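PDB 2AVT: DNA polymerase III beta subunit from Streptococcus pyogenes, which probably forms a ring-shaped dimeric sliding clamp that encircles DNA and holds the replicative polymerase on its template. Local coordinates for residues 74-78 with 117-123; 176-180 with 249-253; 294-299 with 320-324. All coordinates share one frame; numbering follows the deposited sequence.

The three contacts follow one another along the chain, each closing before the next opens. Contact 1 falls in the N-terminal clamp domain, contact 2 in the central one and contact 3 in the C-terminal one. Contact 1 sits on strand 73-78, at one edge of an eight-stranded antiparallel sheet. Contacts 2 and 3 both reach a nine-stranded sheet, through strand 174-180 in its interior and strand 319-322 at its edge. Centres of contacts 1 and 2 are 41 Å apart, those of 2 and 3 are 31 Å apart, and those of 1 and 3 are 66 Å apart. This spread fits an elongated subunit that forms half of a ring.

Contact 1: 74-78 with 117-123; sequences AILLE and GKDVDQY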
# COMPACT_ATOMS: atom_id res chain seq x y z
N ALA A 74 -2.61 -36.01 -1.97
CA ALA A 74 -1.60 -34.96 -1.97
C ALA A 74 -1.56 -34.30 -3.35
O ALA A 74 -1.59 -34.98 -4.37
CB ALA A 74 -0.25 -35.54 -1.60
N ILE A 75 -1.49 -32.98 -3.38
CA ILE A 75 -1.46 -32.27 -4.65
C ILE A 75 -0.78 -30.92 -4.52
O ILE A 75 -0.68 -30.37 -3.42
CB ILE A 75 -2.91 -32.05 -5.19
CG1 ILE A 75 -2.87 -31.57 -6.64
CG2 ILE A 75 -3.65 -31.01 -4.35
CD1 ILE A 75 -4.25 -31.34 -7.23
N LEU A 76 -0.28 -30.41 -5.65
CA LEU A 76 0.37 -29.11 -5.74
C LEU A 76 -0.48 -28.18 -6.62
O LEU A 76 -0.94 -28.57 -7.69
CB LEU A 76 1.76 -29.24 -6.38
CG LEU A 76 2.81 -30.20 -5.80
CD1 LEU A 76 4.11 -30.06 -6.61
CD2 LEU A 76 3.05 -29.86 -4.34
N LEU A 77 -0.66 -26.94 -6.17
CA LEU A 77 -1.44 -25.94 -6.89
C LEU A 77 -0.67 -24.62 -6.81
O LEU A 77 0.04 -24.39 -5.83
CB LEU A 77 -2.82 -25.77 -6.23
CG LEU A 77 -3.75 -26.99 -6.23
CD1 LEU A 77 -4.93 -26.78 -5.27
CD2 LEU A 77 -4.24 -27.22 -7.65
N GLU A 78 -0.79 -23.77 -7.83
CA GLU A 78 -0.10 -22.48 -7.78
C GLU A 78 -0.68 -21.75 -6.58
O GLU A 78 -1.88 -21.51 -6.52
CB GLU A 78 -0.35 -21.66 -9.06
CG GLU A 78 0.37 -22.18 -10.29
CD GLU A 78 1.88 -22.18 -10.12
OE1 GLU A 78 2.41 -21.20 -9.55
OE2 GLU A 78 2.53 -23.13 -10.58
N GLY A 117 -3.69 -29.17 -11.25
CA GLY A 117 -2.56 -29.15 -10.33
C GLY A 117 -1.45 -30.09 -10.75
O GLY A 117 -1.43 -30.60 -11.86
N LYS A 118 -0.51 -30.34 -9.85
CA LYS A 118 0.60 -31.23 -10.17
C LYS A 118 0.82 -32.26 -9.09
O LYS A 118 0.44 -32.06 -7.93
CB LYS A 118 1.89 -30.44 -10.36
CG LYS A 118 1.89 -29.45 -11.52
CD LYS A 118 3.27 -28.86 -11.70
CE LYS A 118 3.32 -27.85 -12.85
NZ LYS A 118 2.58 -26.61 -12.52
N ASP A 119 1.44 -33.37 -9.48
CA ASP A 119 1.75 -34.47 -8.57
C ASP A 119 2.78 -33.95 -7.56
O ASP A 119 3.72 -33.25 -7.93
CB ASP A 119 2.36 -35.63 -9.35
CG ASP A 119 2.44 -36.90 -8.54
OD1 ASP A 119 3.15 -36.92 -7.51
OD2 ASP A 119 1.77 -37.88 -8.94
N VAL A 120 2.60 -34.29 -6.29
CA VAL A 120 3.51 -33.82 -5.25
C VAL A 120 4.95 -34.31 -5.39
O VAL A 120 5.85 -33.70 -4.81
CB VAL A 120 3.01 -34.20 -3.83
CG1 VAL A 120 1.75 -33.43 -3.50
CG2 VAL A 120 2.78 -35.71 -3.76
N ASP A 121 5.18 -35.39 -6.13
CA ASP A 121 6.55 -35.87 -6.28
C ASP A 121 7.43 -34.85 -6.98
O ASP A 121 8.65 -35.00 -7.03
CB ASP A 121 6.59 -37.21 -7.03
CG ASP A 121 5.90 -37.16 -8.37
OD1 ASP A 121 6.11 -36.19 -9.12
OD2 ASP A 121 5.13 -38.11 -8.67
N GLN A 122 6.82 -33.80 -7.53
CA GLN A 122 7.60 -32.77 -8.20
C GLN A 122 8.16 -31.77 -7.18
O GLN A 122 9.05 -30.98 -7.50
CB GLN A 122 6.73 -32.03 -9.23
CG GLN A 122 6.24 -32.93 -10.36
CD GLN A 122 5.55 -32.17 -11.48
OE1 GLN A 122 5.99 -31.09 -11.87
NE2 GLN A 122 4.48 -32.75 -12.02
N TYR A 123 7.65 -31.82 -5.96
CA TYR A 123 8.08 -30.91 -4.90
C TYR A 123 9.31 -31.43 -4.13
O TYR A 123 9.40 -32.62 -3.85
CB TYR A 123 6.93 -30.69 -3.91
CG TYR A 123 7.00 -29.38 -3.17
CD1 TYR A 123 6.66 -28.19 -3.80
CD2 TYR A 123 7.46 -29.33 -1.86
CE1 TYR A 123 6.77 -26.98 -3.15
CE2 TYR A 123 7.57 -28.13 -1.20
CZ TYR A 123 7.23 -26.95 -1.85
OH TYR A 123 7.38 -25.76 -1.19
O HOH W 1 0.38 -35.93 -5.87
O HOH W 2 1.58 -26.28 -9.44
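Leu76 is buried against the loop, packed on Lys118 O, CA and CG1 of Val120, and CB of Tyr123. Its CD1 lies 3.5 Å from Asp119 O. CD1 and CD2 both meet CB of Tyr123, and the leucine end lies against the short 3-10 turn 120-122 and the residue after it. Torsion chi1 of -55° sets CG of Leu76 opposite its own carbonyl carbon, and this carries the fork toward that turn. Val120 closes the packing along the strand. Its CG1 comes 3.5 Å from CB of Ala74, tighter than a usual carbon contact, and it also lies against the backbone N of Ile75. Backbone bonds fix the register: Leu76 N donates to Lys118 O at 2.9 Å, and Lys118 N donates to Leu76 O at 2.8 Å. Together they form one antiparallel hydrogen-bonded pair. Strand 73-78 is the outermost strand of its sheet within the chain and pairs with strand 33-39 on its other side. The loop after strand 111-116 thus lies along the edge strand of the N-terminal clamp domain and pairs with it at one residue. Gly117 passes close over the backbone at Leu76 O, with its CA 3.7 Å from CD2 of Leu77. Toward solvent the contact is looser. A water accepts from Val120 N and donates to Ala74 O, bridging the strand and the loop. At the far end Lys118 NZ and Glu78 OE2 make a long salt bridge of 4.0 Å. A second water accepts from Lys118 NZ and donates only weakly to Glu78 OE2. The other carboxylate oxygen of Glu78, OE1, is hydrogen-bonded to Ser32.

Contact 2: 176-180 with 249-253; sequences KAVAT and YPDTD
Tyr249 and Thr180 are joined through one water molecule, which is gripped by both. The water lies 2.7 Å from Tyr249 OH, in the plane of the ring at its edge. It accepts a hydrogen bond from the backbone N of Thr180 at 3.0 Å. The tyrosine hydroxyl also rests against the strand directly, with CG2 of Thr180 3.4 Å from OH. With chi1 near -166° the ring of Tyr249 swings away from its own N, and its hydroxyl reaches the end of strand 174-180. One face of the ring carries CD of its neighbour Pro250, set off toward the rim. The ring of His166, from the adjacent strand 164-170, meets it as well. The hydroxyl of Thr180 is hydrogen-bonded to Arg184 O and Ser182 N. Both segments belong to the central clamp domain, where strand 174-180 lies inside the nine-stranded sheet and residues 249-253 lead on toward the C-terminal domain. In related bacterial clamps the cleft that takes the binding motifs of polymerases lies between these two domains, and Thr180 and Pro250 probably lie close to it. The middle of the contact is apolar. CG1 of Val178 meets CG2 of Thr252 tip to tip at 3.7 Å, and it also approaches CE2 of Tyr249. Thr252 OG1 is buried by the contact, and no polar partner for it is found in the model. At the outer end Lys176 bends at chi3 (65°), and its NZ makes a salt bridge with Asp253 OD1 at 3.1 Å. The ammonium group meets this oxygen on its syn side, 31° out of the carboxylate plane.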
# COMPACT_ATOMS: atom_id res chain seq x y z
N LYS A 176 22.80 -15.39 23.85
CA LYS A 176 23.15 -14.12 23.22
C LYS A 176 22.62 -14.03 21.78
O LYS A 176 22.76 -14.95 20.99
CB LYS A 176 24.67 -13.90 23.20
CG LYS A 176 25.07 -12.56 22.57
CD LYS A 176 26.58 -12.39 22.42
CE LYS A 176 27.17 -13.40 21.45
NZ LYS A 176 28.65 -13.25 21.30
N ALA A 177 21.98 -12.91 21.46
CA ALA A 177 21.46 -12.67 20.12
C ALA A 177 22.07 -11.34 19.71
O ALA A 177 21.82 -10.32 20.35
CB ALA A 177 19.94 -12.57 20.14
N VAL A 178 22.87 -11.35 18.64
CA VAL A 178 23.49 -10.12 18.16
C VAL A 178 23.46 -10.00 16.64
O VAL A 178 23.53 -11.00 15.92
CB VAL A 178 24.97 -10.01 18.62
CG1 VAL A 178 25.80 -11.07 17.92
CG2 VAL A 178 25.50 -8.63 18.30
N ALA A 179 23.35 -8.77 16.16
CA ALA A 179 23.32 -8.49 14.72
C ALA A 179 24.00 -7.14 14.51
O ALA A 179 23.88 -6.24 15.34
CB ALA A 179 21.89 -8.44 14.20
N THR A 180 24.72 -7.02 13.40
CA THR A 180 25.42 -5.79 13.08
C THR A 180 25.67 -5.63 11.58
O THR A 180 25.68 -6.61 10.82
CB THR A 180 26.79 -5.73 13.79
OG1 THR A 180 27.43 -4.48 13.52
CG2 THR A 180 27.70 -6.85 13.32
N TYR A 249 31.09 -16.13 12.40
CA TYR A 249 30.55 -14.80 12.63
C TYR A 249 31.66 -13.99 13.31
O TYR A 249 32.42 -14.53 14.10
CB TYR A 249 29.32 -14.86 13.54
CG TYR A 249 28.52 -13.58 13.55
CD1 TYR A 249 27.67 -13.27 12.50
CD2 TYR A 249 28.65 -12.67 14.59
CE1 TYR A 249 26.97 -12.07 12.48
CE2 TYR A 249 27.96 -11.48 14.58
CZ TYR A 249 27.12 -11.18 13.52
OH TYR A 249 26.45 -9.99 13.51
N PRO A 250 31.77 -12.69 13.00
CA PRO A 250 32.81 -11.86 13.61
C PRO A 250 32.73 -11.77 15.13
O PRO A 250 31.68 -11.97 15.73
CB PRO A 250 32.61 -10.50 12.93
CG PRO A 250 31.16 -10.49 12.60
CD PRO A 250 30.94 -11.89 12.08
N ASP A 251 33.88 -11.49 15.75
CA ASP A 251 33.97 -11.36 17.20
C ASP A 251 33.34 -10.02 17.57
O ASP A 251 33.96 -8.98 17.43
CB ASP A 251 35.43 -11.38 17.64
CG ASP A 251 35.59 -11.32 19.15
OD1 ASP A 251 34.85 -10.55 19.80
OD2 ASP A 251 36.46 -12.04 19.68
N THR A 252 32.10 -10.07 18.04
CA THR A 252 31.38 -8.85 18.40
C THR A 252 31.51 -8.48 19.88
O THR A 252 31.26 -7.33 20.26
CB THR A 252 29.89 -8.98 18.01
OG1 THR A 252 29.23 -7.74 18.27
CG2 THR A 252 29.23 -10.09 18.79
N ASP A 253 31.88 -9.43 20.73
CA ASP A 253 32.04 -9.14 22.15
C ASP A 253 33.15 -8.10 22.29
O ASP A 253 33.07 -7.20 23.12
CB ASP A 253 32.42 -10.39 22.94
CG ASP A 253 31.35 -11.47 22.88
OD1 ASP A 253 30.16 -11.12 22.99
OD2 ASP A 253 31.71 -12.66 22.75
O HOH W 3 24.56 -9.48 11.69

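Contact 3: 294-299 with 320-324; sequences ITQNHI and QSGSD
Asp324 and Thr295 press together in close van der Waals contact. The Asp324 oxygen OD2 lies 3.1 Å from CA of Thr295 and equally near its CB. CG2 of the threonine follows at 3.3 Å from the same OD2. The carboxylate of Asp324 turns back beside its own N (chi1 -68°), which lays it along the strand end. The backbones also close in there, with Asp324 CA 3.1 Å from Ile294 O. The second patch belongs to Gln320. Its extended side chain reaches toward the turn, close to the backbone of Thr295 and Asn297, and runs alongside that of Ile299 in the opposite direction. The amide planes of Asn297 and Gln320 stand 86° apart. Hydrogen bonding is seen within segment 294-299. His298 O receives two donors, Thr295 N at 3.0 Å and Thr295 OG1 at 3.1 Å. The second lies in the carbonyl plane, on a lone pair. Gln296 and Asn297 form the turn, and Asn297 has positive phi. This is a beta hairpin with a two-residue loop between strands 290-295 and 298-305, packed against strand 319-322 and the short link to strand 325-329, which passes from one sheet of the C-terminal clamp domain to the other.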
# COMPACT_ATOMS: atom_id res chain seq x y z
N ILE A 294 26.56 18.45 23.02
CA ILE A 294 26.25 18.26 24.43
C ILE A 294 27.09 19.13 25.35
O ILE A 294 28.32 19.02 25.38
CB ILE A 294 26.47 16.79 24.84
CG1 ILE A 294 25.55 15.88 24.03
CG2 ILE A 294 26.20 16.62 26.33
CD1 ILE A 294 25.79 14.41 24.27
N THR A 295 26.43 20.01 26.09
CA THR A 295 27.11 20.89 27.04
C THR A 295 26.25 20.97 28.29
O THR A 295 25.11 20.51 28.29
CB THR A 295 27.29 22.31 26.47
OG1 THR A 295 26.00 22.89 26.22
CG2 THR A 295 28.10 22.28 25.19
N GLN A 296 26.80 21.55 29.36
CA GLN A 296 26.07 21.68 30.61
C GLN A 296 24.66 22.24 30.41
O GLN A 296 24.49 23.40 30.04
CB GLN A 296 26.83 22.58 31.59
CG GLN A 296 28.03 21.93 32.25
CD GLN A 296 28.73 22.86 33.23
OE1 GLN A 296 28.09 23.49 34.08
NE2 GLN A 296 30.06 22.96 33.11
N ASN A 297 23.66 21.40 30.64
CA ASN A 297 22.27 21.80 30.50
C ASN A 297 21.97 22.46 29.16
O ASN A 297 21.38 23.54 29.10
CB ASN A 297 21.90 22.75 31.64
CG ASN A 297 22.54 22.36 32.95
OD1 ASN A 297 22.48 21.20 33.37
ND2 ASN A 297 23.17 23.32 33.61
N HIS A 298 22.37 21.80 28.08
CA HIS A 298 22.14 22.32 26.74
C HIS A 298 22.51 21.26 25.70
O HIS A 298 23.69 21.01 25.45
CB HIS A 298 22.96 23.59 26.51
CG HIS A 298 22.78 24.19 25.15
ND1 HIS A 298 22.94 23.48 23.98
CD2 HIS A 298 22.47 25.46 24.77
CE1 HIS A 298 22.74 24.27 22.95
NE2 HIS A 298 22.45 25.48 23.40
N ILE A 299 21.49 20.63 25.13
CA ILE A 299 21.70 19.60 24.12
C ILE A 299 20.97 20.05 22.85
O ILE A 299 19.80 20.43 22.91
CB ILE A 299 21.13 18.25 24.57
CG1 ILE A 299 21.65 17.92 25.97
CG2 ILE A 299 21.55 17.15 23.60
CD1 ILE A 299 23.16 17.93 26.07
N GLN A 320 21.39 14.37 32.63
CA GLN A 320 22.69 14.27 31.99
C GLN A 320 23.79 14.23 33.04
O GLN A 320 23.56 14.53 34.21
CB GLN A 320 22.91 15.44 31.04
CG GLN A 320 23.02 16.80 31.71
CD GLN A 320 23.10 17.94 30.72
OE1 GLN A 320 24.00 17.98 29.88
NE2 GLN A 320 22.16 18.87 30.81
N SER A 321 24.98 13.84 32.60
CA SER A 321 26.14 13.76 33.48
C SER A 321 27.37 13.49 32.63
O SER A 321 27.28 12.93 31.54
CB SER A 321 25.96 12.63 34.50
OG SER A 321 25.89 11.37 33.86
N GLY A 322 28.53 13.90 33.14
CA GLY A 322 29.75 13.70 32.40
C GLY A 322 30.19 14.97 31.71
O GLY A 322 29.61 16.04 31.92
N SER A 323 31.21 14.86 30.86
CA SER A 323 31.76 16.00 30.14
C SER A 323 30.98 16.39 28.89
O SER A 323 30.20 15.60 28.35
CB SER A 323 33.21 15.72 29.76
OG SER A 323 33.30 14.55 28.97
N ASP A 324 31.21 17.61 28.44
CA ASP A 324 30.57 18.13 27.24
C ASP A 324 31.09 17.32 26.06
O ASP A 324 32.16 16.72 26.13
CB ASP A 324 30.92 19.61 27.06
CG ASP A 324 30.30 20.48 28.14
OD1 ASP A 324 30.17 20.01 29.28
OD2 ASP A 324 29.96 21.65 27.84